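PDB 1OLT: oxygen-independent coproporphyrinogen III oxidase from Escherichia coli, which catalyses the oxygen-independent oxidative decarboxylation of two propionate groups of coproporphyrinogen III to the vinyl groups of protoporphyrinogen IX, using S-adenosylmethionine and a [4Fe-4S] cluster. Local coordinates for residues A[53-58]-A[132-137]; A[107-112]-A[309-314]; A[319-324]-A[329-334]. One frame throughout, in Å; residues are numbered along the deposited sequence. Where two conformers were deposited one is given.

How the contacts relate
Contacts 2 and 3 border one of two bound S-adenosylmethionines, and strand segment 53-58 of contact 1 turns Y56 and H58 to the same ligand while its leucines pack outward. Strand 53-62 runs parallel to strand 105-112 of contact 2, with L55 N 2.8 Å from Q107 O, and to strand 320-324 of contact 3, with M324 N 2.8 Å from Y56 O. Contacts 2 and 3 touch, F310 CE2 lying 3.4 Å from I329 CG2. The strand of contact 1 lays the Y56 ring against one adenine face, contact 2 holds the ribose, and contact 3 reads the base edge. The Q311 side chain is about 7 Å from the other S-adenosylmethionine and about 11 Å from the iron-sulfur cluster.

Contact 1 of 3, residues A[53-58]-A[132-137]. With SAM (S-adenosylmethionine), chain D.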
loop_
_atom_site.group_PDB
_atom_site.type_symbol
_atom_site.label_atom_id
_atom_site.label_comp_id
_atom_site.label_asym_id
_atom_site.label_seq_id
_atom_site.Cartn_x
_atom_site.Cartn_y
_atom_site.Cartn_z
ATOM N N LEU A 53 -1.945 -12.922 12.673
ATOM C CA LEU A 53 -2.466 -12.983 11.334
ATOM C C LEU A 53 -3.074 -11.642 10.981
ATOM O O LEU A 53 -3.844 -11.075 11.726
ATOM C CB LEU A 53 -3.518 -14.123 11.232
ATOM C CG LEU A 53 -4.043 -14.519 9.852
ATOM C CD1 LEU A 53 -2.989 -14.913 8.895
ATOM C CD2 LEU A 53 -5.118 -15.679 9.940
ATOM N N SER A 54 -2.727 -11.173 9.805
ATOM C CA SER A 54 -3.328 -10.046 9.123
ATOM C C SER A 54 -4.112 -10.552 7.896
ATOM O O SER A 54 -3.679 -11.473 7.236
ATOM C CB SER A 54 -2.189 -9.094 8.681
ATOM O OG SER A 54 -2.767 -7.991 7.951
ATOM N N LEU A 55 -5.256 -9.963 7.618
ATOM C CA LEU A 55 -6.101 -10.363 6.531
ATOM C C LEU A 55 -6.235 -9.220 5.551
ATOM O O LEU A 55 -6.426 -8.115 5.942
ATOM C CB LEU A 55 -7.492 -10.766 7.055
ATOM C CG LEU A 55 -7.531 -11.888 8.051
ATOM C CD1 LEU A 55 -8.967 -12.132 8.429
ATOM C CD2 LEU A 55 -6.920 -13.092 7.531
ATOM N N TYR A 56 -6.137 -9.524 4.268
ATOM C CA TYR A 56 -6.418 -8.576 3.183
ATOM C C TYR A 56 -7.530 -9.179 2.302
ATOM O O TYR A 56 -7.436 -10.334 1.937
ATOM C CB TYR A 56 -5.169 -8.310 2.316
ATOM C CG TYR A 56 -5.515 -7.440 1.167
ATOM C CD1 TYR A 56 -5.672 -6.078 1.333
ATOM C CD2 TYR A 56 -5.768 -7.981 -0.101
ATOM C CE1 TYR A 56 -6.108 -5.265 0.227
ATOM C CE2 TYR A 56 -6.148 -7.167 -1.195
ATOM C CZ TYR A 56 -6.319 -5.834 -1.014
ATOM O OH TYR A 56 -6.759 -5.035 -2.038
ATOM N N VAL A 57 -8.575 -8.401 1.989
ATOM C CA VAL A 57 -9.585 -8.808 1.031
ATOM C C VAL A 57 -9.647 -7.779 -0.137
ATOM O O VAL A 57 -9.748 -6.550 0.100
ATOM C CB VAL A 57 -10.988 -8.926 1.666
ATOM C CG1 VAL A 57 -11.967 -9.421 0.601
ATOM C CG2 VAL A 57 -10.985 -9.838 2.893
ATOM N N HIS A 58 -9.507 -8.269 -1.364
ATOM C CA HIS A 58 -9.571 -7.452 -2.550
ATOM C C HIS A 58 -11.046 -7.404 -3.000
ATOM O O HIS A 58 -11.677 -8.434 -3.144
ATOM C CB HIS A 58 -8.768 -8.008 -3.689
ATOM C CG HIS A 58 -8.401 -6.959 -4.687
ATOM N ND1 HIS A 58 -7.475 -5.980 -4.406
ATOM C CD2 HIS A 58 -8.834 -6.730 -5.956
ATOM C CE1 HIS A 58 -7.333 -5.209 -5.480
ATOM N NE2 HIS A 58 -8.146 -5.647 -6.430
ATOM N N GLU A 132 -16.743 -15.012 11.796
ATOM C CA GLU A 132 -17.119 -16.352 12.190
ATOM C C GLU A 132 -16.103 -17.371 11.785
ATOM O O GLU A 132 -16.166 -18.461 12.287
ATOM C CB GLU A 132 -18.496 -16.736 11.603
ATOM C CG GLU A 132 -19.572 -15.933 12.323
ATOM C CD GLU A 132 -20.988 -16.311 11.893
ATOM O OE1 GLU A 132 -21.145 -16.939 10.808
ATOM O OE2 GLU A 132 -21.906 -15.911 12.642
ATOM N N ASN A 133 -15.187 -17.055 10.876
ATOM C CA ASN A 133 -14.217 -18.042 10.426
ATOM C C ASN A 133 -12.770 -17.815 10.875
ATOM O O ASN A 133 -11.955 -18.713 10.738
ATOM C CB ASN A 133 -14.277 -18.177 8.908
ATOM C CG ASN A 133 -15.487 -18.971 8.493
ATOM O OD1 ASN A 133 -15.481 -20.145 8.666
ATOM N ND2 ASN A 133 -16.569 -18.293 8.007
ATOM N N PHE A 134 -12.490 -16.625 11.394
ATOM C CA PHE A 134 -11.196 -16.287 11.982
ATOM C C PHE A 134 -11.453 -15.673 13.349
ATOM O O PHE A 134 -12.507 -15.043 13.576
ATOM C CB PHE A 134 -10.428 -15.248 11.112
ATOM C CG PHE A 134 -10.108 -15.710 9.711
ATOM C CD1 PHE A 134 -8.972 -16.421 9.448
ATOM C CD2 PHE A 134 -10.947 -15.380 8.638
ATOM C CE1 PHE A 134 -8.654 -16.799 8.166
ATOM C CE2 PHE A 134 -10.648 -15.754 7.366
ATOM C CZ PHE A 134 -9.502 -16.459 7.118
ATOM N N GLN A 135 -10.501 -15.831 14.240
ATOM C CA GLN A 135 -10.546 -15.242 15.560
ATOM C C GLN A 135 -9.898 -13.839 15.585
ATOM O O GLN A 135 -8.687 -13.705 15.502
ATOM C CB GLN A 135 -9.844 -16.174 16.574
ATOM C CG GLN A 135 -10.270 -15.834 18.004
ATOM C CD GLN A 135 -9.829 -16.845 19.069
ATOM O OE1 GLN A 135 -9.611 -18.056 18.779
ATOM N NE2 GLN A 135 -9.716 -16.359 20.326
ATOM N N PHE A 136 -10.728 -12.812 15.733
ATOM C CA PHE A 136 -10.280 -11.421 15.704
ATOM C C PHE A 136 -9.918 -10.972 17.092
ATOM O O PHE A 136 -10.685 -11.211 18.049
ATOM C CB PHE A 136 -11.397 -10.502 15.213
ATOM C CG PHE A 136 -11.505 -10.425 13.753
ATOM C CD1 PHE A 136 -11.815 -11.562 13.001
ATOM C CD2 PHE A 136 -11.305 -9.244 13.109
ATOM C CE1 PHE A 136 -11.930 -11.495 11.650
ATOM C CE2 PHE A 136 -11.398 -9.172 11.717
ATOM C CZ PHE A 136 -11.699 -10.316 11.003
ATOM N N ASN A 137 -8.762 -10.318 17.222
ATOM C CA ASN A 137 -8.443 -9.636 18.480
ATOM C C ASN A 137 -9.481 -8.493 18.656
ATOM O O ASN A 137 -9.921 -7.856 17.691
ATOM C CB ASN A 137 -7.025 -9.027 18.504
ATOM C CG ASN A 137 -5.927 -10.062 18.441
ATOM O OD1 ASN A 137 -6.153 -11.249 18.705
ATOM N ND2 ASN A 137 -4.708 -9.614 18.106
HETATM N N SAM D . -0.755 0.307 -5.989
HETATM C CA SAM D . -0.983 1.760 -6.105
HETATM C C SAM D . 0.051 2.429 -7.035
HETATM O O SAM D . -0.256 3.076 -8.055
HETATM O OXT SAM D . 1.284 2.358 -6.845
HETATM C CB SAM D . -0.997 2.415 -4.698
HETATM C CG SAM D . -2.190 2.014 -3.773
HETATM S SD SAM D . -1.750 0.900 -2.396
HETATM C CE SAM D . -1.566 2.075 -1.006
HETATM C "C5'" SAM D . -3.227 -0.019 -1.821
HETATM C "C4'" SAM D . -3.780 -0.933 -2.902
HETATM O "O4'" SAM D . -2.805 -1.941 -3.114
HETATM C "C3'" SAM D . -5.057 -1.684 -2.512
HETATM O "O3'" SAM D . -6.201 -0.853 -2.597
HETATM C "C2'" SAM D . -4.969 -2.841 -3.469
HETATM O "O2'" SAM D . -5.297 -2.417 -4.765
HETATM C "C1'" SAM D . -3.469 -3.182 -3.421
HETATM N N9 SAM D . -3.146 -4.142 -2.381
HETATM C C8 SAM D . -2.914 -3.896 -1.075
HETATM N N7 SAM D . -2.667 -5.107 -0.435
HETATM C C5 SAM D . -2.744 -6.066 -1.320
HETATM C C6 SAM D . -2.602 -7.423 -1.226
HETATM N N6 SAM D . -2.282 -8.049 -0.107
HETATM N N1 SAM D . -2.775 -8.135 -2.358
HETATM C C2 SAM D . -3.077 -7.547 -3.527
HETATM N N3 SAM D . -3.246 -6.222 -3.631
HETATM C C4 SAM D . -3.070 -5.493 -2.538
#
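In the TIM-barrel-like core of this radical SAM enzyme, L53 and L55 on strand 53-62 meet F134 and F136, which follow helix 120-133, and the pairing illustrates how a barrel strand serves two environments at once. The contact is wholly apolar. L55 CD1 stands over one face of the F134 ring, 4.0 Å from the centroid of that ring and 20° off its normal, a CH-pi approach displaced somewhat toward the rim at CD2. The F134 ring reaches this place because its CG lies anti to its own carbonyl carbon (chi1 -61°), which carries the ring toward the strand. L53 comes in at roughly a right angle to the phenylalanine side chain, and its CD2 is 4.0 Å from F134 CD1. F136 contributes less: its CZ lies 4.2 Å from L55 CD1, so that this single methyl serves both aromatic rings.

On the other side of the strand, Y56 and H58 belong to the cofactor pocket. The adenine of S-adenosylmethionine covers one face of the Y56 ring, with SAM C5 3.5 Å above the ring plane and over its centre. Y56 OH and H58 ND1 share a short hydrogen bond of 2.6 Å, ND1 lying in the plane of the tyrosine ring. H58 NE2 is bonded to N72 O, so both ring nitrogens of the histidine are engaged, and this should limit rotation of the imidazole and steady the tyrosine.

The leucine-phenylalanine layer is completed by neighbours: L55 also packs on L108 of strand 105-112 and on L322 and M324 of strand 320-324, while F134 touches V105 and L322, and R131 of helix 120-133 makes a cation-pi contact with F136.

Contact 2 of 3, residues A[107-112]-A[309-314]; sequences QLHWGG and NFQGYT. With SAM (S-adenosylmethionine), chain D.
The backbones of strand segment 107-112 and segment 309-314, a turn leading into strand 313-314, stay well apart, their nearest CA atoms, those of Q107 and T314, being 10.2 Å apart, and side chains bridge the distance. Segment 107-112 carries the ribose-binding G112, so the pair shows how a core strand and a later turn can enclose one ligand. In the conformer given, N309 OD1 accepts from Q311 N, in the carbonyl plane and on a lone pair, an Asx turn, and also from G312 N, which lies above that plane.

In the main meeting, the amide of Q311 is stacked over one face of the H109 imidazole, CD 3.5 Å above the ring plane toward its rim and the two planes 24° apart. Q311 CG lies 4.0 Å from the centroid of the H109 ring, almost on the normal, as a CH-pi contact. The bend at chi2 (54°) folds the glutamine chain so that its amide lies flat there. The imidazole is held by S143 OG at ND1 and E145 OE2 at NE2. E145 OE2 also bonds the ligand, so H109 probably helps to position it.

Farther along, in the Q107 conformer given, T314 OG1 lies 3.2 Å from Q107 OE1, a weak bond at best, whereas Q107 NE2 has its firmer partner in S54 OG.

G112 grips both ribose hydroxyls: its N donates to SAM O3' nearly straight (168°), and SAM O2' donates to G112 O at 2.6 Å. Beside the ribose, Q311 OE1 lies only 2.9 Å from SAM C5', the carbon next to the sulfonium sulfur.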
loop_
_atom_site.group_PDB
_atom_site.type_symbol
_atom_site.label_atom_id
_atom_site.label_comp_id
_atom_site.label_asym_id
_atom_site.label_seq_id
_atom_site.Cartn_x
_atom_site.Cartn_y
_atom_site.Cartn_z
ATOM N N GLN A 107 -5.234 -7.609 12.353
ATOM C CA GLN A 107 -5.369 -6.648 11.244
ATOM C C GLN A 107 -6.272 -7.156 10.104
ATOM O O GLN A 107 -6.100 -8.295 9.678
ATOM C CB GLN A 107 -3.991 -6.436 10.699
ATOM C CG GLN A 107 -3.791 -5.219 9.895
ATOM C CD GLN A 107 -2.249 -4.954 9.616
ATOM O OE1 GLN A 107 -1.621 -4.116 10.281
ATOM N NE2 GLN A 107 -1.678 -5.688 8.635
ATOM N N LEU A 108 -7.186 -6.309 9.609
ATOM C CA LEU A 108 -7.971 -6.605 8.417
ATOM C C LEU A 108 -8.055 -5.324 7.617
ATOM O O LEU A 108 -8.369 -4.270 8.171
ATOM C CB LEU A 108 -9.393 -7.040 8.799
ATOM C CG LEU A 108 -10.455 -7.072 7.699
ATOM C CD1 LEU A 108 -10.099 -8.094 6.684
ATOM C CD2 LEU A 108 -11.798 -7.326 8.312
ATOM N N HIS A 109 -7.839 -5.438 6.307
ATOM C CA HIS A 109 -8.034 -4.359 5.405
ATOM C C HIS A 109 -8.742 -4.836 4.131
ATOM O O HIS A 109 -8.453 -5.922 3.609
ATOM C CB HIS A 109 -6.728 -3.777 5.004
ATOM C CG HIS A 109 -6.848 -2.615 4.074
ATOM N ND1 HIS A 109 -6.841 -1.335 4.508
ATOM C CD2 HIS A 109 -7.016 -2.551 2.739
ATOM C CE1 HIS A 109 -6.936 -0.506 3.475
ATOM N NE2 HIS A 109 -7.020 -1.218 2.387
ATOM N N TRP A 110 -9.660 -4.011 3.671
ATOM C CA TRP A 110 -10.293 -4.206 2.402
ATOM C C TRP A 110 -9.746 -3.122 1.457
ATOM O O TRP A 110 -9.866 -1.942 1.721
ATOM C CB TRP A 110 -11.809 -4.057 2.491
ATOM C CG TRP A 110 -12.536 -5.126 3.333
ATOM C CD1 TRP A 110 -11.981 -6.172 4.022
ATOM C CD2 TRP A 110 -13.946 -5.197 3.585
ATOM N NE1 TRP A 110 -12.939 -6.867 4.705
ATOM C CE2 TRP A 110 -14.168 -6.305 4.450
ATOM C CE3 TRP A 110 -15.046 -4.455 3.174
ATOM C CZ2 TRP A 110 -15.434 -6.655 4.912
ATOM C CZ3 TRP A 110 -16.329 -4.819 3.656
ATOM C CH2 TRP A 110 -16.502 -5.895 4.483
ATOM N N GLY A 111 -9.256 -3.579 0.318
ATOM C CA GLY A 111 -8.716 -2.746 -0.710
ATOM C C GLY A 111 -9.401 -3.054 -2.038
ATOM O O GLY A 111 -10.313 -3.891 -2.128
ATOM N N GLY A 112 -8.904 -2.447 -3.087
ATOM C CA GLY A 112 -9.499 -2.681 -4.401
ATOM C C GLY A 112 -8.876 -1.821 -5.488
ATOM O O GLY A 112 -7.647 -1.575 -5.440
ATOM N N ASN A 309 4.005 -3.560 4.572
ATOM C CA ASN A 309 3.439 -4.698 3.851
ATOM C C ASN A 309 2.999 -4.178 2.509
ATOM O O ASN A 309 3.376 -3.067 2.143
ATOM C CB ASN A 309 2.312 -5.346 4.663
ATOM C CG ASN A 309 1.294 -4.340 5.180
ATOM O OD1 ASN A 309 0.690 -3.576 4.395
ATOM N ND2 ASN A 309 1.083 -4.340 6.498
ATOM N N PHE A 310 2.204 -4.942 1.758
ATOM C CA PHE A 310 1.754 -4.481 0.469
ATOM C C PHE A 310 0.846 -3.290 0.503
ATOM O O PHE A 310 0.741 -2.600 -0.492
ATOM C CB PHE A 310 1.027 -5.635 -0.316
ATOM C CG PHE A 310 1.955 -6.496 -1.022
ATOM C CD1 PHE A 310 2.516 -6.070 -2.219
ATOM C CD2 PHE A 310 2.315 -7.699 -0.505
ATOM C CE1 PHE A 310 3.392 -6.856 -2.901
ATOM C CE2 PHE A 310 3.228 -8.536 -1.186
ATOM C CZ PHE A 310 3.771 -8.126 -2.372
ATOM N N GLN A 311 0.100 -3.105 1.589
ATOM C CA GLN A 311 -0.802 -1.980 1.677
ATOM C C GLN A 311 0.008 -0.738 2.056
ATOM O O GLN A 311 -0.392 0.314 1.727
ATOM C CB GLN A 311 -1.927 -2.250 2.694
ATOM C CG GLN A 311 -2.982 -1.119 2.869
ATOM C CD GLN A 311 -3.631 -0.677 1.597
ATOM O OE1 GLN A 311 -3.745 -1.450 0.674
ATOM N NE2 GLN A 311 -4.098 0.601 1.553
ATOM N N GLY A 312 1.167 -0.882 2.693
ATOM C CA GLY A 312 1.994 0.270 3.054
ATOM C C GLY A 312 2.603 0.202 4.427
ATOM O O GLY A 312 2.839 -0.879 4.993
ATOM N N TYR A 313 2.933 1.369 4.980
ATOM C CA TYR A 313 3.562 1.389 6.286
ATOM C C TYR A 313 2.619 0.900 7.395
ATOM O O TYR A 313 1.410 1.102 7.316
ATOM C CB TYR A 313 4.017 2.791 6.592
ATOM C CG TYR A 313 5.237 3.233 5.834
ATOM C CD1 TYR A 313 6.439 2.550 5.936
ATOM C CD2 TYR A 313 5.191 4.348 5.060
ATOM C CE1 TYR A 313 7.584 2.991 5.247
ATOM C CE2 TYR A 313 6.334 4.822 4.401
ATOM C CZ TYR A 313 7.528 4.134 4.492
ATOM O OH TYR A 313 8.630 4.623 3.804
ATOM N N THR A 314 3.199 0.305 8.429
ATOM C CA THR A 314 2.417 -0.250 9.519
ATOM C C THR A 314 3.277 -0.469 10.720
ATOM O O THR A 314 4.472 -0.730 10.570
ATOM C CB THR A 314 1.743 -1.629 9.106
ATOM O OG1 THR A 314 0.937 -2.129 10.183
ATOM C CG2 THR A 314 2.796 -2.720 8.933
HETATM N N SAM D . -0.755 0.307 -5.989
HETATM C CA SAM D . -0.983 1.760 -6.105
HETATM C C SAM D . 0.051 2.429 -7.035
HETATM O O SAM D . -0.256 3.076 -8.055
HETATM O OXT SAM D . 1.284 2.358 -6.845
HETATM C CB SAM D . -0.997 2.415 -4.698
HETATM C CG SAM D . -2.190 2.014 -3.773
HETATM S SD SAM D . -1.750 0.900 -2.396
HETATM C CE SAM D . -1.566 2.075 -1.006
HETATM C "C5'" SAM D . -3.227 -0.019 -1.821
HETATM C "C4'" SAM D . -3.780 -0.933 -2.902
HETATM O "O4'" SAM D . -2.805 -1.941 -3.114
HETATM C "C3'" SAM D . -5.057 -1.684 -2.512
HETATM O "O3'" SAM D . -6.201 -0.853 -2.597
HETATM C "C2'" SAM D . -4.969 -2.841 -3.469
HETATM O "O2'" SAM D . -5.297 -2.417 -4.765
HETATM C "C1'" SAM D . -3.469 -3.182 -3.421
HETATM N N9 SAM D . -3.146 -4.142 -2.381
HETATM C C8 SAM D . -2.914 -3.896 -1.075
HETATM N N7 SAM D . -2.667 -5.107 -0.435
HETATM C C5 SAM D . -2.744 -6.066 -1.320
HETATM C C6 SAM D . -2.602 -7.423 -1.226
HETATM N N6 SAM D . -2.282 -8.049 -0.107
HETATM N N1 SAM D . -2.775 -8.135 -2.358
HETATM C C2 SAM D . -3.077 -7.547 -3.527
HETATM N N3 SAM D . -3.246 -6.222 -3.631
HETATM C C4 SAM D . -3.070 -5.493 -2.538
#

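Contact 3 of 3, residues A[319-324]-A[329-334]. With SAM (S-adenosylmethionine), chain D.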
loop_
_atom_site.group_PDB
_atom_site.type_symbol
_atom_site.label_atom_id
_atom_site.label_comp_id
_atom_site.label_asym_id
_atom_site.label_seq_id
_atom_site.Cartn_x
_atom_site.Cartn_y
_atom_site.Cartn_z
ATOM N N THR A 319 3.925 -10.394 11.080
ATOM C CA THR A 319 2.653 -11.063 10.928
ATOM C C THR A 319 2.665 -11.907 9.647
ATOM O O THR A 319 3.374 -11.603 8.707
ATOM C CB THR A 319 1.448 -10.066 10.877
ATOM O OG1 THR A 319 1.502 -9.295 9.663
ATOM C CG2 THR A 319 1.552 -9.057 12.006
ATOM N N ASP A 320 1.860 -12.972 9.629
ATOM C CA ASP A 320 1.567 -13.630 8.395
ATOM C C ASP A 320 0.347 -12.896 7.826
ATOM O O ASP A 320 -0.580 -12.563 8.580
ATOM C CB ASP A 320 1.227 -15.085 8.618
ATOM C CG ASP A 320 2.423 -15.947 8.882
ATOM O OD1 ASP A 320 3.524 -15.624 8.428
ATOM O OD2 ASP A 320 2.339 -17.013 9.547
ATOM N N LEU A 321 0.339 -12.677 6.514
ATOM C CA LEU A 321 -0.708 -11.922 5.837
ATOM C C LEU A 321 -1.387 -12.857 4.853
ATOM O O LEU A 321 -0.735 -13.391 3.949
ATOM C CB LEU A 321 -0.096 -10.767 5.061
ATOM C CG LEU A 321 -0.985 -10.173 3.948
ATOM C CD1 LEU A 321 -1.841 -9.274 4.635
ATOM C CD2 LEU A 321 -0.129 -9.454 2.830
ATOM N N LEU A 322 -2.673 -13.097 5.069
ATOM C CA LEU A 322 -3.473 -13.875 4.160
ATOM C C LEU A 322 -4.318 -12.959 3.301
ATOM O O LEU A 322 -5.143 -12.169 3.797
ATOM C CB LEU A 322 -4.401 -14.841 4.914
ATOM C CG LEU A 322 -5.322 -15.646 4.035
ATOM C CD1 LEU A 322 -4.584 -16.655 3.129
ATOM C CD2 LEU A 322 -6.414 -16.376 4.894
ATOM N N GLY A 323 -4.177 -13.126 2.005
ATOM C CA GLY A 323 -4.855 -12.302 1.052
ATOM C C GLY A 323 -5.935 -13.137 0.378
ATOM O O GLY A 323 -5.672 -14.261 -0.110
ATOM N N MET A 324 -7.153 -12.609 0.362
ATOM C CA MET A 324 -8.328 -13.318 -0.224
ATOM C C MET A 324 -8.912 -12.456 -1.329
ATOM O O MET A 324 -8.809 -11.224 -1.282
ATOM C CB MET A 324 -9.389 -13.538 0.844
ATOM C CG MET A 324 -9.079 -14.617 1.892
ATOM S SD MET A 324 -9.924 -14.252 3.489
ATOM C CE MET A 324 -8.725 -13.148 4.215
ATOM N N ILE A 329 -2.567 -10.914 -2.756
ATOM C CA ILE A 329 -1.262 -11.441 -2.300
ATOM C C ILE A 329 -1.198 -11.763 -0.821
ATOM O O ILE A 329 -1.647 -10.983 0.014
ATOM C CB ILE A 329 -0.126 -10.472 -2.666
ATOM C CG1 ILE A 329 -0.064 -10.313 -4.184
ATOM C CG2 ILE A 329 1.232 -11.049 -2.280
ATOM C CD1 ILE A 329 0.731 -9.026 -4.673
ATOM N N SER A 330 -0.638 -12.920 -0.517
ATOM C CA SER A 330 -0.371 -13.388 0.840
ATOM C C SER A 330 1.158 -13.350 1.078
ATOM O O SER A 330 1.892 -13.641 0.156
ATOM C CB SER A 330 -0.837 -14.825 0.997
ATOM O OG SER A 330 -2.226 -14.987 0.747
ATOM N N MET A 331 1.594 -12.978 2.290
ATOM C CA MET A 331 2.962 -13.061 2.743
ATOM C C MET A 331 2.979 -13.940 4.004
ATOM O O MET A 331 2.660 -13.489 5.092
ATOM C CB MET A 331 3.479 -11.685 3.062
ATOM C CG MET A 331 3.431 -10.868 1.804
ATOM S SD MET A 331 3.985 -9.120 1.874
ATOM C CE MET A 331 3.200 -8.360 3.485
ATOM N N ILE A 332 3.334 -15.201 3.825
ATOM C CA ILE A 332 3.184 -16.171 4.879
ATOM C C ILE A 332 4.443 -17.052 4.964
ATOM O O ILE A 332 4.866 -17.609 3.986
ATOM C CB ILE A 332 1.938 -17.076 4.618
ATOM C CG1 ILE A 332 0.631 -16.238 4.578
ATOM C CG2 ILE A 332 1.798 -18.106 5.704
ATOM C CD1 ILE A 332 -0.554 -17.062 4.208
ATOM N N GLY A 333 4.965 -17.237 6.134
ATOM C CA GLY A 333 6.049 -18.213 6.339
ATOM C C GLY A 333 7.247 -18.132 5.363
ATOM O O GLY A 333 7.578 -19.110 4.730
ATOM N N ASP A 334 7.770 -16.930 5.183
ATOM C CA ASP A 334 8.781 -16.624 4.175
ATOM C C ASP A 334 8.426 -17.046 2.720
ATOM O O ASP A 334 9.309 -17.456 1.950
ATOM C CB ASP A 334 10.164 -17.136 4.606
ATOM C CG ASP A 334 10.508 -16.724 6.062
ATOM O OD1 ASP A 334 10.444 -15.529 6.465
ATOM O OD2 ASP A 334 10.711 -17.557 6.884
HETATM N N SAM D . -0.755 0.307 -5.989
HETATM C CA SAM D . -0.983 1.760 -6.105
HETATM C C SAM D . 0.051 2.429 -7.035
HETATM O O SAM D . -0.256 3.076 -8.055
HETATM O OXT SAM D . 1.284 2.358 -6.845
HETATM C CB SAM D . -0.997 2.415 -4.698
HETATM C CG SAM D . -2.190 2.014 -3.773
HETATM S SD SAM D . -1.750 0.900 -2.396
HETATM C CE SAM D . -1.566 2.075 -1.006
HETATM C "C5'" SAM D . -3.227 -0.019 -1.821
HETATM C "C4'" SAM D . -3.780 -0.933 -2.902
HETATM O "O4'" SAM D . -2.805 -1.941 -3.114
HETATM C "C3'" SAM D . -5.057 -1.684 -2.512
HETATM O "O3'" SAM D . -6.201 -0.853 -2.597
HETATM C "C2'" SAM D . -4.969 -2.841 -3.469
HETATM O "O2'" SAM D . -5.297 -2.417 -4.765
HETATM C "C1'" SAM D . -3.469 -3.182 -3.421
HETATM N N9 SAM D . -3.146 -4.142 -2.381
HETATM C C8 SAM D . -2.914 -3.896 -1.075
HETATM N N7 SAM D . -2.667 -5.107 -0.435
HETATM C C5 SAM D . -2.744 -6.066 -1.320
HETATM C C6 SAM D . -2.602 -7.423 -1.226
HETATM N N6 SAM D . -2.282 -8.049 -0.107
HETATM N N1 SAM D . -2.775 -8.135 -2.358
HETATM C C2 SAM D . -3.077 -7.547 -3.527
HETATM N N3 SAM D . -3.246 -6.222 -3.631
HETATM C C4 SAM D . -3.070 -5.493 -2.538
HETATM O O HOH W 1 -3.373 -14.762 -1.594
#
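L321 and M331 form the one antiparallel hydrogen-bonded pair of this hairpin, L321 N donating to M331 O at 2.8 Å and M331 N to L321 O at 2.9 Å. Side chains continue the bonding beyond it. G323 N donates to S330 OG at 3.0 Å, and a water joins that hydroxyl to G323 O. At the other end G333 N donates to D320 OD1, from above the carboxylate plane, while D320 OD2 forms a salt bridge with R103.

Apolar contacts lie on both faces. L321 CD2 touches M331 CE at 3.6 Å, brought there by the bend of the methionine at chi3 (-44°); on the other face the L322 and I332 side chains lie side by side, pointing the same way, CD1 to CD1 4.2 Å.

G323 N is bonded to S330 OG rather than to I329 O, and the backbone of I329 faces the ligand: I329 N donates to SAM N1 at 2.8 Å and SAM N6 donates to I329 O at 3.0 Å, both nearly straight. One residue thus matches the acceptor and donor of the base, the familiar recognition of an adenine edge by a strand backbone, here at the start of the hairpin's second strand.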